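Side-chain contacts in FAA hydrolase family protein (Pseudomonas aeruginosa, PDB 6J5Y), which probably hydrolyses fumarylpyruvate as a member of the fumarylacetoacetate hydrolase superfamily, binding manganese and pyruvate in its pocket: residues M121-R124 / E125-R128; V184-L187 / S188-F191. All blocks are in the same frame, centred on the assembly; numbering follows the deposited sequence.

Interaction 1 of 2, residues M121-R124 / E125-R128; sequences MRMR and EMGR
Met123 O and the backbone N of Arg128 close a Schellman motif at the C-terminal end of helix 117-126, 2.9 Å apart and nearly straight at 170°. The carbonyl of Arg124 takes the second bond of the motif, from Gly127 N at 3.2 Å, with the donor well above the carbonyl plane. Gly127 has a phi of 66°, in the left-handed helical region, which ends the helix and brings Arg128 beside Met123. Before the cap, Glu125 N makes an ordinary i+4 helical bond to Met121 O at 3.0 Å.

Sulfur and aliphatic carbon make the side-chain contacts. Met123 SD lies 3.9 Å from Arg128 CB, while its CE approaches Met126 SD at 4.2 Å. Bends at both chi2 (-61°) and chi3 fold the Met123 thioether back, which presents these two atoms to different neighbours. Met126 runs alongside Arg122, pointing the same way, and its SD meets Arg122 CG at 4.0 Å.

Farther out, Met123 and Arg124 both touch Trp130, and Arg124 also touches Phe42 and the pyruvate-pocket residue Arg31, which brings Arg124 up to the wall of the pocket. Met121 CG sits over one face of the Arg124 guanidinium near its rim; Arg124 NH2 and Glu125 OE2, though oppositely charged, remain 4.9 Å apart.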
loop_
_atom_site.group_PDB
_atom_site.type_symbol
_atom_site.label_atom_id
_atom_site.label_comp_id
_atom_site.label_asym_id
_atom_site.label_seq_id
_atom_site.Cartn_x
_atom_site.Cartn_y
_atom_site.Cartn_z
ATOM N N MET A 121 -7.239 10.937 -11.734
ATOM C CA MET A 121 -8.282 11.986 -11.581
ATOM C C MET A 121 -9.067 12.100 -12.884
ATOM O O MET A 121 -10.287 12.248 -12.801
ATOM C CB MET A 121 -7.672 13.328 -11.167
ATOM C CG MET A 121 -7.233 13.328 -9.713
ATOM S SD MET A 121 -6.512 14.916 -9.177
ATOM C CE MET A 121 -7.996 15.922 -9.194
ATOM N N ARG A 122 -8.424 11.955 -14.043
ATOM C CA ARG A 122 -9.127 11.924 -15.361
ATOM C C ARG A 122 -10.115 10.734 -15.414
ATOM O O ARG A 122 -11.284 10.927 -15.828
ATOM C CB ARG A 122 -8.107 11.914 -16.496
ATOM C CG ARG A 122 -8.711 12.045 -17.888
ATOM C CD ARG A 122 -7.664 12.400 -18.925
ATOM N NE ARG A 122 -7.057 11.206 -19.505
ATOM C CZ ARG A 122 -5.910 11.174 -20.189
ATOM N NH1 ARG A 122 -5.206 12.284 -20.369
ATOM N NH2 ARG A 122 -5.466 10.026 -20.680
ATOM N N MET A 123 -9.703 9.540 -14.994
ATOM C CA MET A 123 -10.613 8.356 -14.980
ATOM C C MET A 123 -11.770 8.606 -13.991
ATOM O O MET A 123 -12.932 8.394 -14.390
ATOM C CB MET A 123 -9.865 7.065 -14.631
ATOM C CG MET A 123 -8.721 6.749 -15.593
ATOM S SD MET A 123 -9.203 6.499 -17.341
ATOM C CE MET A 123 -8.987 8.173 -17.948
ATOM N N ARG A 124 -11.501 9.133 -12.798
ATOM C CA ARG A 124 -12.569 9.454 -11.817
ATOM C C ARG A 124 -13.603 10.411 -12.462
ATOM O O ARG A 124 -14.811 10.140 -12.398
ATOM C CB ARG A 124 -11.923 9.988 -10.531
ATOM C CG ARG A 124 -12.922 10.465 -9.493
ATOM C CD ARG A 124 -12.308 11.442 -8.533
ATOM N NE ARG A 124 -12.185 12.771 -9.117
ATOM C CZ ARG A 124 -11.474 13.769 -8.605
ATOM N NH1 ARG A 124 -10.789 13.607 -7.483
ATOM N NH2 ARG A 124 -11.444 14.930 -9.230
ATOM N N GLU A 125 -13.176 11.504 -13.071
ATOM C CA GLU A 125 -14.112 12.499 -13.676
ATOM C C GLU A 125 -14.886 11.865 -14.848
ATOM O O GLU A 125 -16.006 12.329 -15.110
ATOM C CB GLU A 125 -13.354 13.779 -14.054
ATOM C CG GLU A 125 -13.322 14.828 -12.939
ATOM C CD GLU A 125 -14.575 15.697 -12.830
ATOM O OE1 GLU A 125 -14.718 16.680 -13.610
ATOM O OE2 GLU A 125 -15.424 15.387 -11.968
ATOM N N MET A 126 -14.379 10.798 -15.480
ATOM C CA MET A 126 -15.031 10.142 -16.658
ATOM C C MET A 126 -15.804 8.879 -16.243
ATOM O O MET A 126 -16.394 8.226 -17.142
ATOM C CB MET A 126 -14.003 9.767 -17.732
ATOM C CG MET A 126 -13.370 10.981 -18.411
ATOM S SD MET A 126 -12.046 10.547 -19.568
ATOM C CE MET A 126 -11.855 12.104 -20.441
ATOM N N GLY A 127 -15.801 8.536 -14.954
ATOM C CA GLY A 127 -16.468 7.333 -14.417
ATOM C C GLY A 127 -15.803 6.068 -14.928
ATOM O O GLY A 127 -16.482 5.042 -15.065
ATOM N N ARG A 128 -14.514 6.138 -15.229
ATOM C CA ARG A 128 -13.773 5.020 -15.864
ATOM C C ARG A 128 -12.957 4.282 -14.804
ATOM O O ARG A 128 -12.739 4.779 -13.683
ATOM C CB ARG A 128 -12.969 5.587 -17.032
ATOM C CG ARG A 128 -13.876 6.093 -18.143
ATOM C CD ARG A 128 -13.128 6.655 -19.327
ATOM N NE ARG A 128 -13.998 6.653 -20.482
ATOM C CZ ARG A 128 -13.610 6.504 -21.746
ATOM N NH1 ARG A 128 -12.335 6.365 -22.057
ATOM N NH2 ARG A 128 -14.517 6.484 -22.704
#

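Interaction 2 of 2, residues V184-L187 / S188-F191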
loop_
_atom_site.group_PDB
_atom_site.type_symbol
_atom_site.label_atom_id
_atom_site.label_comp_id
_atom_site.label_asym_id
_atom_site.label_seq_id
_atom_site.Cartn_x
_atom_site.Cartn_y
_atom_site.Cartn_z
ATOM N N VAL A 184 -10.267 -6.234 6.179
ATOM C CA VAL A 184 -10.171 -7.691 5.875
ATOM C C VAL A 184 -11.580 -8.298 5.801
ATOM O O VAL A 184 -11.852 -8.985 4.825
ATOM C CB VAL A 184 -9.277 -8.397 6.905
ATOM C CG1 VAL A 184 -9.409 -9.907 6.874
ATOM C CG2 VAL A 184 -7.833 -7.950 6.744
ATOM N N SER A 185 -12.442 -8.061 6.795
ATOM C CA SER A 185 -13.854 -8.514 6.781
ATOM C C SER A 185 -14.522 -8.023 5.506
ATOM O O SER A 185 -15.101 -8.852 4.800
ATOM C CB SER A 185 -14.653 -8.056 7.987
ATOM O OG SER A 185 -14.289 -8.823 9.106
ATOM N N TYR A 186 -14.443 -6.731 5.207
ATOM C CA TYR A 186 -15.275 -6.169 4.102
ATOM C C TYR A 186 -14.731 -6.639 2.746
ATOM O O TYR A 186 -15.517 -7.044 1.893
ATOM C CB TYR A 186 -15.462 -4.662 4.258
ATOM C CG TYR A 186 -16.114 -4.255 5.556
ATOM C CD1 TYR A 186 -16.849 -5.157 6.313
ATOM C CD2 TYR A 186 -16.004 -2.965 6.035
ATOM C CE1 TYR A 186 -17.452 -4.785 7.503
ATOM C CE2 TYR A 186 -16.617 -2.569 7.214
ATOM C CZ TYR A 186 -17.323 -3.489 7.965
ATOM O OH TYR A 186 -17.896 -3.125 9.151
ATOM N N LEU A 187 -13.420 -6.628 2.547
ATOM C CA LEU A 187 -12.779 -7.187 1.325
ATOM C C LEU A 187 -13.278 -8.617 1.104
ATOM O O LEU A 187 -13.610 -8.984 -0.058
ATOM C CB LEU A 187 -11.265 -7.133 1.548
ATOM C CG LEU A 187 -10.328 -6.941 0.365
ATOM C CD1 LEU A 187 -10.788 -5.877 -0.637
ATOM C CD2 LEU A 187 -8.948 -6.606 0.917
ATOM N N SER A 188 -13.362 -9.402 2.181
ATOM C CA SER A 188 -13.721 -10.845 2.140
ATOM C C SER A 188 -15.198 -11.053 1.763
ATOM O O SER A 188 -15.540 -12.208 1.561
ATOM C CB SER A 188 -13.383 -11.549 3.449
ATOM O OG SER A 188 -14.333 -11.270 4.470
ATOM N N ARG A 189 -16.040 -10.008 1.739
ATOM C CA ARG A 189 -17.421 -10.087 1.173
ATOM C C ARG A 189 -17.375 -10.156 -0.362
ATOM O O ARG A 189 -18.249 -10.797 -0.918
ATOM C CB ARG A 189 -18.268 -8.866 1.537
ATOM C CG ARG A 189 -18.655 -8.814 3.004
ATOM C CD ARG A 189 -19.470 -7.569 3.353
ATOM N NE ARG A 189 -19.721 -7.558 4.797
ATOM C CZ ARG A 189 -20.307 -6.579 5.472
ATOM N NH1 ARG A 189 -20.726 -5.498 4.849
ATOM N NH2 ARG A 189 -20.471 -6.686 6.780
ATOM N N PHE A 190 -16.409 -9.467 -0.993
ATOM C CA PHE A 190 -16.315 -9.279 -2.463
ATOM C C PHE A 190 -15.377 -10.278 -3.153
ATOM O O PHE A 190 -15.540 -10.500 -4.385
ATOM C CB PHE A 190 -15.865 -7.850 -2.738
ATOM C CG PHE A 190 -16.906 -6.853 -2.318
ATOM C CD1 PHE A 190 -17.981 -6.556 -3.142
ATOM C CD2 PHE A 190 -16.836 -6.242 -1.078
ATOM C CE1 PHE A 190 -18.947 -5.648 -2.745
ATOM C CE2 PHE A 190 -17.801 -5.333 -0.686
ATOM C CZ PHE A 190 -18.841 -5.015 -1.534
ATOM N N PHE A 191 -14.398 -10.823 -2.417
ATOM C CA PHE A 191 -13.338 -11.718 -2.947
ATOM C C PHE A 191 -13.012 -12.760 -1.878
ATOM O O PHE A 191 -13.023 -12.419 -0.672
ATOM C CB PHE A 191 -12.055 -10.940 -3.269
ATOM C CG PHE A 191 -12.240 -9.666 -4.057
ATOM C CD1 PHE A 191 -12.331 -9.688 -5.448
ATOM C CD2 PHE A 191 -12.330 -8.441 -3.410
ATOM C CE1 PHE A 191 -12.503 -8.513 -6.167
ATOM C CE2 PHE A 191 -12.505 -7.274 -4.126
ATOM C CZ PHE A 191 -12.597 -7.311 -5.503
#
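Tyr186 and Arg189 run side by side on the last turn of helix 180-190, a weakly bonded turn in which i+4 and i+3 backbone bonds are mixed. The evidence is in the donors: Ser188 N bonds to Val184 O four residues back, but Arg189 N bonds to Tyr186 O, three back, at 3.0 Å. Leu187 O receives one bond of each kind, from Phe190 N three residues on at 3.0 Å and from Phe191 N four on at 3.1 Å; the latter lies nearly along the C=O axis, whereas the former comes from above the carbonyl plane.

A side-chain hydroxyl supplements these backbone bonds. Ser188 OG donates to Ser185 O at 2.6 Å, and its chi1 of 77°, placing OG between the backbone N and the carbonyl carbon, turns it back along the helix. It also bonds to Ile96 N, while Ser185 OG bonds to Ile96 O, so the two serines grip both backbone polar groups of Ile96 and join the buried side of the helix to the segment before helix 98-101.

Aromatic contacts occupy other sides. The Arg189 chain, extended from CG to NE, carries its guanidinium to Tyr186; CD1 stands over the centre of that group's face, but the two planes are 45° apart, a tilted approach rather than a parallel stack. Trp178 meets the Tyr186 ring edge-to-face. The Phe190 ring turns an edge to Tyr186 O, with CD2 at 3.3 Å. Beyond the helix, Phe191 meets the ring of Tyr27, and Phe191 CD2 lies 4.1 Å from Leu187 CD1.

Overall arrangement
Interactions 1 and 2 both lie at C-terminal ends of helices within the same FAA hydrolase family region, yet they are separate: their centres are 25 Å apart and their nearest atoms about 15 Å. Interaction 1 is the closer to the ligand, with the Arg124 side chain about 9 Å from the bound pyruvate and that of Met121 about 12 Å from the manganese ion held by Glu82, Glu84 and Asp113. In interaction 2 the Leu187 side chain is about 13 Å from the pyruvate and about 13 Å from the manganese ion. Tyr186 and Leu187 touch Phe51 on strand 50-54, the sequence neighbour of the pocket residue Phe52, whereas in interaction 1 the Arg124 side chain touches the pocket residue Arg31 directly.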